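Local coordinates for protein sugar-binding transcriptional regulator, LacI family (Enterococcus faecalis, PDB 3CS3) that probably binds DNA as a transcription regulator of the LacI family, with this sugar-binding-type domain likely sensing a small-molecule effector, at residues Q202-N214 / I257-S269. Numbering follows the deposited sequence.
Sequences QMGKDIRIIGFDN and IYTRFIEGESFPS. With SO4 (sulfate ion), chain C.
Ser-266 holds OG between its own backbone N and carbonyl carbon (chi1 73°), the rotation that brings the hydroxyl to the carbonyl of Ile-209, while Phe-267 swings its ring away from its backbone N (chi1 -170°) and over the flank of Ile-210. Ser-266 OG donates to Ile-209 O at 2.9 Å and accepts from Ala-226 N. A backbone bond joins it at the same residue of strand 207-210: Ile-209 N donates to Ser-266 O at 3.1 Å, nearly straight but from well above the carbonyl plane. Ser-266 O also receives CA-H...O contacts from Gly-204 and Arg-208, each with 3.4 Å between CA and O. Gly-204 has positive phi, and the missing side chain lets the type I turn 264-267 approach its CA.

Beside this polar pairing, Ile-210 CD1 sits over one face of the Phe-267 ring, 3.9 Å from the centroid and 17° off the normal, a CH-pi contact. Ile-210 CG2 meets the ring edge of Phe-261 at CE1 (4.0 Å), and helix 102-115 adds Phe-113 against both Ile-210 and Phe-267. Arg-208 lays CB obliquely against Phe-267 CD1 (3.7 Å), while its guanidinium forms a salt bridge with Asp-180. Farther along, Ile-262 CD1 touches the amide of Asn-214, whose OD1 accepts a hydrogen bond from Arg-224.

The aromatic-aliphatic cluster joins strand 207-210, outermost in the four-stranded parallel sheet within the chain, to helix 102-115. Ser-266 pairs with that strand's outer edge, satisfying both backbone polar groups of Ile-209 and its own buried hydroxyl where no further strand of the chain's sheet pairs.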
loop_
_atom_site.group_PDB
_atom_site.type_symbol
_atom_site.label_atom_id
_atom_site.label_comp_id
_atom_site.label_asym_id
_atom_site.label_seq_id
_atom_site.Cartn_x
_atom_site.Cartn_y
_atom_site.Cartn_z
ATOM N N GLN A 202 -23.564 15.932 2.775
ATOM C CA GLN A 202 -22.359 16.746 2.821
ATOM C C GLN A 202 -21.491 16.290 3.993
ATOM O O GLN A 202 -21.948 16.268 5.139
ATOM C CB GLN A 202 -22.744 18.221 2.974
ATOM C CG GLN A 202 -21.590 19.215 2.882
ATOM C CD GLN A 202 -22.033 20.653 3.119
ATOM O OE1 GLN A 202 -21.414 21.384 3.893
ATOM N NE2 GLN A 202 -23.113 21.062 2.461
ATOM N N MET A 203 -20.246 15.918 3.696
ATOM C CA MET A 203 -19.293 15.480 4.715
ATOM C C MET A 203 -18.888 16.647 5.611
ATOM O O MET A 203 -18.575 17.735 5.124
ATOM C CB MET A 203 -18.061 14.839 4.066
ATOM C CG MET A 203 -17.129 14.097 5.034
ATOM S SD MET A 203 -17.888 12.703 5.911
ATOM C CE MET A 203 -18.449 11.687 4.544
ATOM N N GLY A 204 -18.925 16.415 6.921
ATOM C CA GLY A 204 -18.634 17.453 7.907
ATOM C C GLY A 204 -19.878 18.160 8.418
ATOM O O GLY A 204 -19.905 18.624 9.556
ATOM N N LYS A 205 -20.905 18.241 7.573
ATOM C CA LYS A 205 -22.158 18.912 7.910
ATOM C C LYS A 205 -23.262 17.904 8.255
ATOM O O LYS A 205 -23.758 17.885 9.385
ATOM C CB LYS A 205 -22.597 19.827 6.756
ATOM C CG LYS A 205 -23.917 20.565 6.984
ATOM C CD LYS A 205 -24.519 21.032 5.668
ATOM C CE LYS A 205 -25.983 21.416 5.821
ATOM N NZ LYS A 205 -26.640 21.591 4.493
ATOM N N ASP A 206 -23.633 17.076 7.279
ATOM C CA ASP A 206 -24.722 16.106 7.431
ATOM C C ASP A 206 -24.236 14.817 8.075
ATOM O O ASP A 206 -24.991 14.132 8.764
ATOM C CB ASP A 206 -25.354 15.782 6.073
ATOM C CG ASP A 206 -25.804 17.021 5.318
ATOM O OD1 ASP A 206 -26.218 18.011 5.963
ATOM O OD2 ASP A 206 -25.752 16.998 4.070
ATOM N N ILE A 207 -22.975 14.488 7.819
ATOM C CA ILE A 207 -22.338 13.315 8.398
ATOM C C ILE A 207 -20.951 13.697 8.911
ATOM O O ILE A 207 -20.091 14.140 8.149
ATOM C CB ILE A 207 -22.321 12.094 7.410
ATOM C CG1 ILE A 207 -21.402 10.979 7.920
ATOM C CG2 ILE A 207 -21.950 12.525 5.983
ATOM C CD1 ILE A 207 -21.730 9.604 7.363
ATOM N N ARG A 208 -20.758 13.555 10.219
ATOM C CA ARG A 208 -19.508 13.933 10.869
ATOM C C ARG A 208 -18.700 12.691 11.233
ATOM O O ARG A 208 -19.230 11.755 11.835
ATOM C CB ARG A 208 -19.786 14.778 12.112
ATOM C CG ARG A 208 -20.643 16.008 11.860
ATOM C CD ARG A 208 -20.747 16.879 13.109
ATOM N NE ARG A 208 -21.603 16.292 14.142
ATOM C CZ ARG A 208 -21.908 16.883 15.295
ATOM N NH1 ARG A 208 -21.432 18.086 15.580
ATOM N NH2 ARG A 208 -22.692 16.268 16.169
ATOM N N ILE A 209 -17.418 12.683 10.866
ATOM C CA ILE A 209 -16.589 11.486 11.003
ATOM C C ILE A 209 -15.222 11.739 11.654
ATOM O O ILE A 209 -14.604 12.779 11.443
ATOM C CB ILE A 209 -16.472 10.721 9.637
ATOM C CG1 ILE A 209 -15.885 9.314 9.819
ATOM C CG2 ILE A 209 -15.693 11.529 8.606
ATOM C CD1 ILE A 209 -16.352 8.315 8.770
ATOM N N ILE A 210 -14.793 10.803 12.501
ATOM C CA ILE A 210 -13.411 10.750 12.996
ATOM C C ILE A 210 -12.852 9.353 12.727
ATOM O O ILE A 210 -13.513 8.351 13.011
ATOM C CB ILE A 210 -13.287 11.099 14.505
ATOM C CG1 ILE A 210 -13.872 12.484 14.794
ATOM C CG2 ILE A 210 -11.816 11.060 14.957
ATOM C CD1 ILE A 210 -13.753 12.931 16.238
ATOM N N GLY A 211 -11.650 9.297 12.153
ATOM C CA GLY A 211 -10.974 8.033 11.875
ATOM C C GLY A 211 -9.841 7.736 12.847
ATOM O O GLY A 211 -9.818 8.244 13.967
ATOM N N PHE A 212 -8.896 6.916 12.396
ATOM C CA PHE A 212 -7.784 6.425 13.208
ATOM C C PHE A 212 -6.751 5.961 12.191
ATOM O O PHE A 212 -7.130 5.345 11.191
ATOM C CB PHE A 212 -8.262 5.230 14.045
ATOM C CG PHE A 212 -7.479 4.982 15.321
ATOM C CD1 PHE A 212 -8.099 5.122 16.563
ATOM C CD2 PHE A 212 -6.148 4.560 15.286
ATOM C CE1 PHE A 212 -7.395 4.873 17.760
ATOM C CE2 PHE A 212 -5.431 4.316 16.475
ATOM C CZ PHE A 212 -6.061 4.468 17.711
ATOM N N ASP A 213 -5.476 6.288 12.437
ATOM C CA ASP A 213 -4.277 5.902 11.627
ATOM C C ASP A 213 -3.510 7.057 10.998
ATOM O O ASP A 213 -2.303 6.945 10.804
ATOM C CB ASP A 213 -4.531 4.827 10.547
ATOM C CG ASP A 213 -4.752 3.447 11.132
ATOM O OD1 ASP A 213 -4.477 3.253 12.333
ATOM O OD2 ASP A 213 -5.229 2.566 10.390
ATOM N N ASN A 214 -4.212 8.141 10.667
ATOM C CA ASN A 214 -3.623 9.309 9.996
ATOM C C ASN A 214 -2.989 8.961 8.637
ATOM O O ASN A 214 -1.811 9.214 8.390
ATOM C CB ASN A 214 -2.643 10.038 10.933
ATOM C CG ASN A 214 -2.170 11.376 10.387
ATOM O OD1 ASN A 214 -2.915 12.105 9.730
ATOM N ND2 ASN A 214 -0.913 11.701 10.658
ATOM N N ILE A 257 2.857 2.446 21.572
ATOM C CA ILE A 257 3.042 3.576 20.677
ATOM C C ILE A 257 1.902 4.559 20.946
ATOM O O ILE A 257 0.727 4.210 20.810
ATOM C CB ILE A 257 3.071 3.107 19.192
ATOM C CG1 ILE A 257 4.278 2.183 18.942
ATOM C CG2 ILE A 257 3.030 4.296 18.209
ATOM C CD1 ILE A 257 5.659 2.833 19.136
ATOM N N TYR A 258 2.253 5.780 21.344
ATOM C CA TYR A 258 1.252 6.725 21.839
ATOM C C TYR A 258 0.691 7.621 20.748
ATOM O O TYR A 258 1.319 7.815 19.706
ATOM C CB TYR A 258 1.763 7.488 23.074
ATOM C CG TYR A 258 1.948 6.548 24.248
ATOM C CD1 TYR A 258 0.849 6.109 24.983
ATOM C CD2 TYR A 258 3.212 6.049 24.590
ATOM C CE1 TYR A 258 0.994 5.225 26.043
ATOM C CE2 TYR A 258 3.368 5.150 25.656
ATOM C CZ TYR A 258 2.254 4.750 26.377
ATOM O OH TYR A 258 2.376 3.875 27.434
ATOM N N THR A 259 -0.513 8.131 20.992
ATOM C CA THR A 259 -1.326 8.766 19.958
ATOM C C THR A 259 -1.723 10.211 20.278
ATOM O O THR A 259 -1.603 10.669 21.417
ATOM C CB THR A 259 -2.628 7.965 19.712
ATOM O OG1 THR A 259 -3.405 7.934 20.914
ATOM C CG2 THR A 259 -2.338 6.530 19.266
ATOM N N ARG A 260 -2.208 10.910 19.253
ATOM C CA ARG A 260 -2.759 12.252 19.387
ATOM C C ARG A 260 -3.896 12.456 18.388
ATOM O O ARG A 260 -3.900 11.853 17.310
ATOM C CB ARG A 260 -1.672 13.322 19.206
ATOM C CG ARG A 260 -1.183 13.537 17.780
ATOM C CD ARG A 260 0.133 14.309 17.739
ATOM N NE ARG A 260 0.319 15.007 16.463
ATOM C CZ ARG A 260 0.859 14.472 15.368
ATOM N NH1 ARG A 260 1.285 13.212 15.364
ATOM N NH2 ARG A 260 0.975 15.205 14.266
ATOM N N PHE A 261 -4.869 13.286 18.759
ATOM C CA PHE A 261 -5.955 13.653 17.856
ATOM C C PHE A 261 -5.496 14.757 16.900
ATOM O O PHE A 261 -4.828 15.707 17.309
ATOM C CB PHE A 261 -7.210 14.077 18.647
ATOM C CG PHE A 261 -8.308 14.668 17.789
ATOM C CD1 PHE A 261 -9.037 13.867 16.916
ATOM C CD2 PHE A 261 -8.610 16.025 17.856
ATOM C CE1 PHE A 261 -10.046 14.404 16.118
ATOM C CE2 PHE A 261 -9.618 16.573 17.063
ATOM C CZ PHE A 261 -10.336 15.758 16.186
ATOM N N ILE A 262 -5.847 14.614 15.626
ATOM C CA ILE A 262 -5.549 15.630 14.624
ATOM C C ILE A 262 -6.866 16.127 14.058
ATOM O O ILE A 262 -7.627 15.351 13.465
ATOM C CB ILE A 262 -4.642 15.087 13.478
ATOM C CG1 ILE A 262 -3.243 14.753 14.010
ATOM C CG2 ILE A 262 -4.578 16.085 12.299
ATOM C CD1 ILE A 262 -2.184 14.650 12.933
ATOM N N GLU A 263 -7.129 17.419 14.248
ATOM C CA GLU A 263 -8.410 18.004 13.866
ATOM C C GLU A 263 -8.585 18.118 12.362
ATOM O O GLU A 263 -7.623 18.293 11.614
ATOM C CB GLU A 263 -8.657 19.345 14.571
ATOM C CG GLU A 263 -7.552 20.387 14.420
ATOM C CD GLU A 263 -7.836 21.667 15.200
ATOM O OE1 GLU A 263 -6.866 22.320 15.640
ATOM O OE2 GLU A 263 -9.025 22.019 15.376
ATOM N N GLY A 264 -9.830 17.982 11.931
ATOM C CA GLY A 264 -10.171 18.050 10.525
ATOM C C GLY A 264 -11.592 18.524 10.338
ATOM O O GLY A 264 -12.454 18.279 11.187
ATOM N N GLU A 265 -11.836 19.168 9.200
ATOM C CA GLU A 265 -13.146 19.752 8.909
ATOM C C GLU A 265 -14.241 18.711 8.645
ATOM O O GLU A 265 -15.403 19.064 8.409
ATOM C CB GLU A 265 -13.047 20.760 7.756
ATOM C CG GLU A 265 -12.827 22.199 8.202
ATOM C CD GLU A 265 -14.127 22.923 8.502
ATOM O OE1 GLU A 265 -14.296 23.398 9.646
ATOM O OE2 GLU A 265 -14.984 23.015 7.596
ATOM N N SER A 266 -13.879 17.426 8.713
ATOM C CA SER A 266 -14.859 16.330 8.645
ATOM C C SER A 266 -15.609 16.198 9.970
ATOM O O SER A 266 -16.690 15.618 10.029
ATOM C CB SER A 266 -14.188 15.000 8.311
ATOM O OG SER A 266 -13.449 14.495 9.411
ATOM N N PHE A 267 -15.002 16.715 11.033
ATOM C CA PHE A 267 -15.641 16.808 12.327
ATOM C C PHE A 267 -15.367 18.200 12.895
ATOM O O PHE A 267 -14.348 18.409 13.554
ATOM C CB PHE A 267 -15.117 15.717 13.267
ATOM C CG PHE A 267 -15.891 15.597 14.550
ATOM C CD1 PHE A 267 -17.073 14.860 14.596
ATOM C CD2 PHE A 267 -15.441 16.212 15.712
ATOM C CE1 PHE A 267 -17.794 14.748 15.775
ATOM C CE2 PHE A 267 -16.159 16.102 16.899
ATOM C CZ PHE A 267 -17.333 15.367 16.929
ATOM N N PRO A 268 -16.265 19.168 12.614
ATOM C CA PRO A 268 -16.113 20.518 13.157
ATOM C C PRO A 268 -16.266 20.507 14.676
ATOM O O PRO A 268 -17.344 20.192 15.191
ATOM C CB PRO A 268 -17.247 21.306 12.484
ATOM C CG PRO A 268 -17.655 20.472 11.303
ATOM C CD PRO A 268 -17.461 19.063 11.758
ATOM N N SER A 269 -15.171 20.818 15.366
ATOM C CA SER A 269 -15.104 20.745 16.823
ATOM C C SER A 269 -14.394 21.960 17.420
ATOM O O SER A 269 -14.703 23.102 17.081
ATOM C CB SER A 269 -14.402 19.452 17.262
ATOM O OG SER A 269 -13.096 19.353 16.715
HETATM S S SO4 C . 5.197 1.671 27.698
HETATM O O1 SO4 C . 4.704 2.942 28.201
HETATM O O2 SO4 C . 6.341 1.224 28.489
HETATM O O3 SO4 C . 4.158 0.646 27.765
HETATM O O4 SO4 C . 5.596 1.894 26.314
#